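Local coordinates for protein endoglucanase (Humicola insolens, PDB 1DYS) that hydrolyses internal beta-1,4-glucosidic linkages of cellulose as a family 6 endoglucanase and takes part in recycling plant biomass, at residues Asn224-Ser229 with Thr298-Val303; Pro293-Thr298 with Asp304-Val309. All coordinates share one frame; numbering follows the deposited sequence.

Contact 1 of 2, residues Asn224-Ser229 with Thr298-Val303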
ATOM      1  N   ASN A 224      12.811 -20.142  -4.193  1.00 13.31           N
ATOM      2  CA  ASN A 224      13.497 -21.423  -4.024  1.00 14.52           C
ATOM      3  C   ASN A 224      13.037 -22.419  -5.088  1.00 16.01           C
ATOM      4  O   ASN A 224      11.934 -22.358  -5.604  1.00 16.80           O
ATOM      5  CB  ASN A 224      13.186 -21.990  -2.654  1.00 13.57           C
ATOM      6  CG  ASN A 224      13.581 -21.162  -1.460  1.00 12.50           C
ATOM      7  OD1 ASN A 224      14.472 -20.332  -1.603  1.00 19.32           O
ATOM      8  ND2 ASN A 224      12.968 -21.398  -0.298  1.00 16.34           N
ATOM      9  N   PRO A 225      13.969 -23.261  -5.531  1.00 17.76           N
ATOM     10  CA  PRO A 225      13.642 -24.282  -6.511  1.00 14.38           C
ATOM     11  C   PRO A 225      12.873 -25.395  -5.828  1.00 18.93           C
ATOM     12  O   PRO A 225      13.064 -25.649  -4.641  1.00 16.45           O
ATOM     13  CB  PRO A 225      15.024 -24.798  -6.986  1.00 17.67           C
ATOM     14  CG  PRO A 225      15.845 -24.565  -5.751  1.00 20.92           C
ATOM     15  CD  PRO A 225      15.293 -23.384  -4.956  1.00 17.10           C
ATOM     16  N   TYR A 226      11.966 -26.004  -6.579  1.00 21.84           N
ATOM     17  CA  TYR A 226      11.197 -27.139  -6.107  1.00 18.19           C
ATOM     18  C   TYR A 226      12.152 -28.311  -5.862  1.00 19.97           C
ATOM     19  O   TYR A 226      12.271 -28.813  -4.760  1.00 21.67           O
ATOM     20  CB  TYR A 226      10.105 -27.539  -7.102  1.00 14.39           C
ATOM     21  CG  TYR A 226       9.377 -28.794  -6.662  1.00 17.51           C
ATOM     22  CD1 TYR A 226       8.583 -28.803  -5.531  1.00 21.80           C
ATOM     23  CD2 TYR A 226       9.482 -29.970  -7.382  1.00 22.13           C
ATOM     24  CE1 TYR A 226       7.913 -29.929  -5.094  1.00 25.82           C
ATOM     25  CE2 TYR A 226       8.816 -31.110  -6.964  1.00 24.30           C
ATOM     26  CZ  TYR A 226       8.037 -31.094  -5.834  1.00 23.10           C
ATOM     27  OH  TYR A 226       7.384 -32.213  -5.400  1.00 26.30           O
ATOM     28  N   SER A 227      12.902 -28.725  -6.889  1.00 23.66           N
ATOM     29  CA  SER A 227      13.750 -29.908  -6.712  1.00 24.42           C
ATOM     30  C   SER A 227      15.074 -29.759  -7.465  1.00 23.09           C
ATOM     31  O   SER A 227      14.992 -29.523  -8.671  1.00 29.17           O
ATOM     32  CB  SER A 227      12.999 -31.128  -7.274  1.00 25.47           C
ATOM     33  OG  SER A 227      13.734 -32.330  -7.076  1.00 37.46           O
ATOM     34  N   THR A 228      16.164 -29.835  -6.730  1.00 27.13           N
ATOM     35  CA  THR A 228      17.467 -29.755  -7.398  1.00 28.02           C
ATOM     36  C   THR A 228      18.528 -30.490  -6.599  1.00 23.08           C
ATOM     37  O   THR A 228      18.599 -30.591  -5.384  1.00 27.84           O
ATOM     38  CB  THR A 228      17.911 -28.332  -7.746  1.00 33.27           C
ATOM     39  OG1 THR A 228      19.282 -28.382  -8.214  1.00 35.88           O
ATOM     40  CG2 THR A 228      17.910 -27.405  -6.558  1.00 25.38           C
ATOM     41  N   SER A 229      19.478 -31.052  -7.377  1.00 29.62           N
ATOM     42  CA  SER A 229      20.607 -31.765  -6.819  1.00 24.79           C
ATOM     43  C   SER A 229      21.788 -30.818  -6.624  1.00 30.28           C
ATOM     44  O   SER A 229      22.844 -31.201  -6.127  1.00 31.44           O
ATOM     45  CB  SER A 229      21.094 -32.926  -7.688  1.00 29.37           C
ATOM     46  OG  SER A 229      20.984 -32.590  -9.055  1.00 39.50           O
ATOM     47  N   THR A 298       4.172 -34.070  -9.173  1.00 22.06           N
ATOM     48  CA  THR A 298       5.159 -33.509  -8.277  1.00 21.60           C
ATOM     49  C   THR A 298       6.282 -34.427  -7.865  1.00 21.86           C
ATOM     50  O   THR A 298       7.285 -34.026  -7.261  1.00 28.44           O
ATOM     51  CB  THR A 298       4.434 -33.012  -6.988  1.00 20.07           C
ATOM     52  OG1 THR A 298       3.957 -34.170  -6.296  1.00 20.59           O
ATOM     53  CG2 THR A 298       3.282 -32.109  -7.388  1.00 17.68           C
ATOM     54  N   ASN A 299       6.079 -35.734  -8.098  1.00 26.27           N
ATOM     55  CA  ASN A 299       7.070 -36.738  -7.708  1.00 27.86           C
ATOM     56  C   ASN A 299       7.386 -36.695  -6.231  1.00 27.60           C
ATOM     57  O   ASN A 299       8.528 -36.913  -5.809  1.00 33.49           O
ATOM     58  CB  ASN A 299       8.338 -36.519  -8.546  1.00 29.99           C
ATOM     59  CG  ASN A 299       8.103 -36.825 -10.007  1.00 41.81           C
ATOM     60  OD1 ASN A 299       8.503 -36.070 -10.894  1.00 53.74           O
ATOM     61  ND2 ASN A 299       7.453 -37.963 -10.242  1.00 51.24           N
ATOM     62  N   ASN A 300       6.402 -36.356  -5.395  1.00 25.75           N
ATOM     63  CA  ASN A 300       6.538 -36.285  -3.961  1.00 27.94           C
ATOM     64  C   ASN A 300       5.132 -36.409  -3.379  1.00 24.49           C
ATOM     65  O   ASN A 300       4.261 -35.609  -3.640  1.00 23.71           O
ATOM     66  CB  ASN A 300       7.217 -34.982  -3.517  1.00 27.27           C
ATOM     67  CG  ASN A 300       7.395 -34.882  -2.031  1.00 21.67           C
ATOM     68  OD1 ASN A 300       6.667 -35.455  -1.240  1.00 23.30           O
ATOM     69  ND2 ASN A 300       8.412 -34.122  -1.575  1.00 22.06           N
ATOM     70  N   PRO A 301       4.913 -37.461  -2.620  1.00 29.89           N
ATOM     71  CA  PRO A 301       3.667 -37.821  -1.994  1.00 30.80           C
ATOM     72  C   PRO A 301       3.098 -36.739  -1.082  1.00 30.75           C
ATOM     73  O   PRO A 301       1.887 -36.626  -0.914  1.00 25.94           O
ATOM     74  CB  PRO A 301       3.901 -39.070  -1.103  1.00 25.23           C
ATOM     75  CG  PRO A 301       5.389 -39.264  -1.183  1.00 30.76           C
ATOM     76  CD  PRO A 301       5.976 -38.435  -2.291  1.00 33.01           C
ATOM     77  N   ASN A 302       3.998 -35.977  -0.468  1.00 23.27           N
ATOM     78  CA  ASN A 302       3.634 -34.912   0.441  1.00 20.97           C
ATOM     79  C   ASN A 302       3.272 -33.635  -0.294  1.00 24.01           C
ATOM     80  O   ASN A 302       2.927 -32.674   0.394  1.00 20.89           O
ATOM     81  CB  ASN A 302       4.869 -34.600   1.313  1.00 25.19           C
ATOM     82  CG  ASN A 302       5.353 -35.872   2.013  1.00 27.19           C
ATOM     83  OD1 ASN A 302       6.502 -36.295   1.876  1.00 25.05           O
ATOM     84  ND2 ASN A 302       4.441 -36.430   2.781  1.00 24.65           N
ATOM     85  N   VAL A 303       3.406 -33.613  -1.602  1.00 18.61           N
ATOM     86  CA  VAL A 303       3.157 -32.358  -2.335  1.00 20.42           C
ATOM     87  C   VAL A 303       1.984 -32.569  -3.286  1.00 24.90           C
ATOM     88  O   VAL A 303       2.082 -33.235  -4.312  1.00 21.13           O
ATOM     89  CB  VAL A 303       4.416 -31.876  -3.073  1.00 18.54           C
ATOM     90  CG1 VAL A 303       4.141 -30.544  -3.787  1.00 18.31           C
ATOM     91  CG2 VAL A 303       5.593 -31.640  -2.127  1.00 19.58           C
TER
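The tight bend that leads into strand 303-307 of the family 6 barrel receives a single side chain, Tyr226, from the loop that follows strand 215-218. The trans chi1 of Tyr226 (175°) carries the phenol toward the 298-303 bend, and its hydroxyl gives a hydrogen bond to the backbone: Tyr226 OH donates to Thr298 O at 2.6 Å. The carbonyl oxygen lies at the ring's edge, near its plane, whereas the donor stands 29° out of the carbonyl plane. Tyrosine suits the place because it combines length, an apolar flank and a polar end. Around the hydroxyl, Thr298 CB and Asn300 CB each come to 3.4 Å from Tyr226 OH, and Tyr226 CE1 meets Val303 CG1, a methyl oblique to the ring, at 4.0 Å.

The receiving bend is held by its own bonds. Asn300 to Val303 form a type I turn, closed by Val303 N to Asn300 O at 3.0 Å. Asn300 OD1 accepts from Asn302 N at 2.8 Å, an Asx turn that an asparagine's short amide can make, and Thr298 OG1 sits within hydrogen-bonding distance of both Asn300 O and Val303 O.

Helix 243-255 borders the contact, with Tyr226 on Ser244, Val303 on Ala247 and Asn300 ND2 bonded to Ser244 and Thr248; from strand 262-266, Ile265 touches both Tyr226 and Val303.

Contact 2 of 2, residues Pro293-Thr298 with Asp304-Val309; sequences PFTTNT and DAIVWV
Two backbone hydrogen bonds join Thr295 to Ile306 as an antiparallel hydrogen-bonded pair, a single bridge. Ile306 N reaches Thr295 O at 2.9 Å, lying nearly on the line of that carbonyl, while Thr295 N meets Ile306 O at 3.2 Å and is tilted 27° from the carbonyl plane. Weaker CA-H...O contacts flank them: Phe294 CA approaches Ile306 O at 3.2 Å, and Ala305 CA approaches Thr295 O.

Apolar packing comes mainly from Phe294. Its ring, placed beside the Ile306 carbonyl by a trans chi1 (158°), reaches Ala305 CB with CE1 at 3.8 Å and Val307 CG1 with CD1 at 4.1 Å; the small alanine lets the ring come close. An alanine in place of Phe294 is likely to strip Ala305 and Val307 of this aromatic cover and open a gap beside Leu11 of strand 10-11. Farther along, Thr298 CG2 lies 3.7 Å from Ala305 CA, and at the other end Trp308 NE1 passes Pro293 CA at 3.7 Å while bonding to Gln292 O.

Within 293-298, Thr295 OG1 accepts from Asn297 N at 3.0 Å, an ST turn that curls the chain just past the bridge. The whole is an irregular hairpin-like return: a loop doubling back on strand 303-307, whose other edge pairs in parallel with strand 262-266 in the distorted barrel of family 6 cellulases.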
ATOM      1  N   PRO A 293       4.920 -24.391 -14.486  1.00 19.51           N
ATOM      2  CA  PRO A 293       3.484 -24.110 -14.373  1.00 16.62           C
ATOM      3  C   PRO A 293       2.803 -25.186 -13.550  1.00 17.64           C
ATOM      4  O   PRO A 293       3.307 -26.280 -13.332  1.00 19.12           O
ATOM      5  CB  PRO A 293       2.930 -24.050 -15.804  1.00 21.39           C
ATOM      6  CG  PRO A 293       4.221 -23.766 -16.584  1.00 21.89           C
ATOM      7  CD  PRO A 293       5.298 -24.595 -15.876  1.00 20.59           C
ATOM      8  N   PHE A 294       1.567 -24.874 -13.114  1.00 15.74           N
ATOM      9  CA  PHE A 294       0.824 -25.805 -12.308  1.00 18.02           C
ATOM     10  C   PHE A 294       0.852 -27.246 -12.850  1.00 19.91           C
ATOM     11  O   PHE A 294       0.625 -27.484 -14.021  1.00 19.02           O
ATOM     12  CB  PHE A 294      -0.633 -25.326 -12.175  1.00 18.48           C
ATOM     13  CG  PHE A 294      -1.582 -26.443 -11.814  1.00 18.57           C
ATOM     14  CD1 PHE A 294      -1.653 -26.883 -10.515  1.00 17.71           C
ATOM     15  CD2 PHE A 294      -2.377 -27.064 -12.764  1.00 20.19           C
ATOM     16  CE1 PHE A 294      -2.488 -27.932 -10.166  1.00 22.25           C
ATOM     17  CE2 PHE A 294      -3.224 -28.101 -12.428  1.00 17.34           C
ATOM     18  CZ  PHE A 294      -3.285 -28.555 -11.121  1.00 17.52           C
ATOM     19  N   THR A 295       1.048 -28.158 -11.889  1.00 18.12           N
ATOM     20  CA  THR A 295       0.993 -29.587 -12.184  1.00 19.71           C
ATOM     21  C   THR A 295       0.795 -30.378 -10.902  1.00 18.88           C
ATOM     22  O   THR A 295       1.247 -29.947  -9.828  1.00 20.71           O
ATOM     23  CB  THR A 295       2.247 -30.075 -12.954  1.00 16.83           C
ATOM     24  OG1 THR A 295       2.015 -31.487 -13.246  1.00 22.18           O
ATOM     25  CG2 THR A 295       3.494 -29.968 -12.115  1.00 26.18           C
ATOM     26  N   THR A 296       0.170 -31.571 -11.021  1.00 18.59           N
ATOM     27  CA  THR A 296       0.058 -32.453  -9.874  1.00 19.93           C
ATOM     28  C   THR A 296       1.115 -33.565  -9.985  1.00 22.13           C
ATOM     29  O   THR A 296       1.274 -34.370  -9.069  1.00 20.87           O
ATOM     30  CB  THR A 296      -1.321 -33.109  -9.720  1.00 26.99           C
ATOM     31  OG1 THR A 296      -1.715 -33.671 -10.992  1.00 23.44           O
ATOM     32  CG2 THR A 296      -2.438 -32.158  -9.336  1.00 23.00           C
ATOM     33  N   ASN A 297       1.890 -33.524 -11.062  1.00 24.08           N
ATOM     34  CA  ASN A 297       3.011 -34.482 -11.270  1.00 23.19           C
ATOM     35  C   ASN A 297       4.208 -33.946 -10.490  1.00 21.04           C
ATOM     36  O   ASN A 297       5.163 -33.370 -11.027  1.00 25.87           O
ATOM     37  CB  ASN A 297       3.326 -34.502 -12.758  1.00 28.03           C
ATOM     38  CG  ASN A 297       2.319 -35.120 -13.696  1.00 44.66           C
ATOM     39  OD1 ASN A 297       1.500 -35.983 -13.359  1.00 51.46           O
ATOM     40  ND2 ASN A 297       2.356 -34.702 -14.969  1.00 44.39           N
ATOM     41  N   THR A 298       4.172 -34.070  -9.173  1.00 22.06           N
ATOM     42  CA  THR A 298       5.159 -33.509  -8.277  1.00 21.60           C
ATOM     43  C   THR A 298       6.282 -34.427  -7.865  1.00 21.86           C
ATOM     44  O   THR A 298       7.285 -34.026  -7.261  1.00 28.44           O
ATOM     45  CB  THR A 298       4.434 -33.012  -6.988  1.00 20.07           C
ATOM     46  OG1 THR A 298       3.957 -34.170  -6.296  1.00 20.59           O
ATOM     47  CG2 THR A 298       3.282 -32.109  -7.388  1.00 17.68           C
ATOM     48  N   ASP A 304       0.816 -32.028  -2.929  1.00 19.18           N
ATOM     49  CA  ASP A 304      -0.351 -32.064  -3.758  1.00 15.86           C
ATOM     50  C   ASP A 304      -0.163 -31.429  -5.150  1.00 17.85           C
ATOM     51  O   ASP A 304      -0.666 -31.888  -6.175  1.00 20.58           O
ATOM     52  CB  ASP A 304      -1.566 -31.341  -3.146  1.00 19.27           C
ATOM     53  CG  ASP A 304      -2.277 -32.115  -2.059  1.00 22.98           C
ATOM     54  OD1 ASP A 304      -2.124 -33.349  -1.961  1.00 22.43           O
ATOM     55  OD2 ASP A 304      -3.029 -31.491  -1.271  1.00 18.86           O
ATOM     56  N   ALA A 305       0.504 -30.279  -5.212  1.00 17.98           N
ATOM     57  CA  ALA A 305       0.641 -29.623  -6.507  1.00 17.71           C
ATOM     58  C   ALA A 305       1.706 -28.539  -6.489  1.00 19.11           C
ATOM     59  O   ALA A 305       2.038 -27.981  -5.435  1.00 17.63           O
ATOM     60  CB  ALA A 305      -0.694 -28.999  -6.934  1.00 18.77           C
ATOM     61  N   ILE A 306       2.264 -28.309  -7.663  1.00 18.04           N
ATOM     62  CA  ILE A 306       3.101 -27.124  -7.880  1.00 15.41           C
ATOM     63  C   ILE A 306       2.108 -26.103  -8.419  1.00 13.99           C
ATOM     64  O   ILE A 306       1.267 -26.455  -9.248  1.00 17.21           O
ATOM     65  CB  ILE A 306       4.278 -27.327  -8.870  1.00 17.17           C
ATOM     66  CG1 ILE A 306       5.306 -28.196  -8.144  1.00 18.89           C
ATOM     67  CG2 ILE A 306       4.833 -25.970  -9.319  1.00 15.71           C
ATOM     68  CD1 ILE A 306       6.349 -28.911  -8.963  1.00 24.44           C
ATOM     69  N   VAL A 307       2.039 -24.907  -7.829  1.00 14.07           N
ATOM     70  CA  VAL A 307       1.147 -23.848  -8.261  1.00 16.02           C
ATOM     71  C   VAL A 307       1.920 -22.546  -8.472  1.00 14.25           C
ATOM     72  O   VAL A 307       3.150 -22.469  -8.235  1.00 12.07           O
ATOM     73  CB  VAL A 307       0.022 -23.595  -7.199  1.00 10.04           C
ATOM     74  CG1 VAL A 307      -0.876 -24.825  -7.084  1.00 18.88           C
ATOM     75  CG2 VAL A 307       0.695 -23.247  -5.869  1.00 15.95           C
ATOM     76  N   TRP A 308       1.293 -21.521  -9.038  1.00 14.38           N
ATOM     77  CA  TRP A 308       1.811 -20.150  -9.033  1.00 13.45           C
ATOM     78  C   TRP A 308       0.883 -19.325  -8.110  1.00 12.10           C
ATOM     79  O   TRP A 308      -0.348 -19.287  -8.297  1.00 15.65           O
ATOM     80  CB  TRP A 308       1.880 -19.453 -10.376  1.00 13.60           C
ATOM     81  CG  TRP A 308       2.879 -19.944 -11.363  1.00 13.39           C
ATOM     82  CD1 TRP A 308       3.628 -21.067 -11.288  1.00 15.59           C
ATOM     83  CD2 TRP A 308       3.241 -19.267 -12.570  1.00 10.36           C
ATOM     84  NE1 TRP A 308       4.470 -21.149 -12.396  1.00 15.23           N
ATOM     85  CE2 TRP A 308       4.232 -20.068 -13.188  1.00 12.08           C
ATOM     86  CE3 TRP A 308       2.823 -18.075 -13.186  1.00 12.71           C
ATOM     87  CZ2 TRP A 308       4.767 -19.683 -14.426  1.00 14.21           C
ATOM     88  CZ3 TRP A 308       3.359 -17.711 -14.399  1.00 14.85           C
ATOM     89  CH2 TRP A 308       4.350 -18.511 -14.990  1.00 16.00           C
ATOM     90  N   VAL A 309       1.518 -18.704  -7.102  1.00 13.08           N
ATOM     91  CA  VAL A 309       0.706 -17.911  -6.160  1.00 11.26           C
ATOM     92  C   VAL A 309       1.070 -16.441  -6.339  1.00 10.78           C
ATOM     93  O   VAL A 309       0.215 -15.665  -6.696  1.00 13.32           O
ATOM     94  CB  VAL A 309       0.983 -18.420  -4.739  1.00  8.84           C
ATOM     95  CG1 VAL A 309       0.034 -17.712  -3.772  1.00 10.12           C
ATOM     96  CG2 VAL A 309       0.827 -19.932  -4.614  1.00 15.13           C
TER

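From the N terminus, the chain first passes 224-229, in the loop after strand 215-218, then runs through helix 243-255 and strand 262-266 to 293-298. Next comes 298-303, which meets 224-229 and closes the long loop of contact 1. The chain then enters 304-309 and closes the short return of contact 2. The segments alternate, so the two closures cross, and they share Thr298. Their centres lie 10 Å apart, and they also touch directly where Tyr226 CD2 packs on Ile306 CD1 at 3.7 Å. Together they tie the loop following strand 215-218 and the long approach to strand 303-307 onto that strand itself.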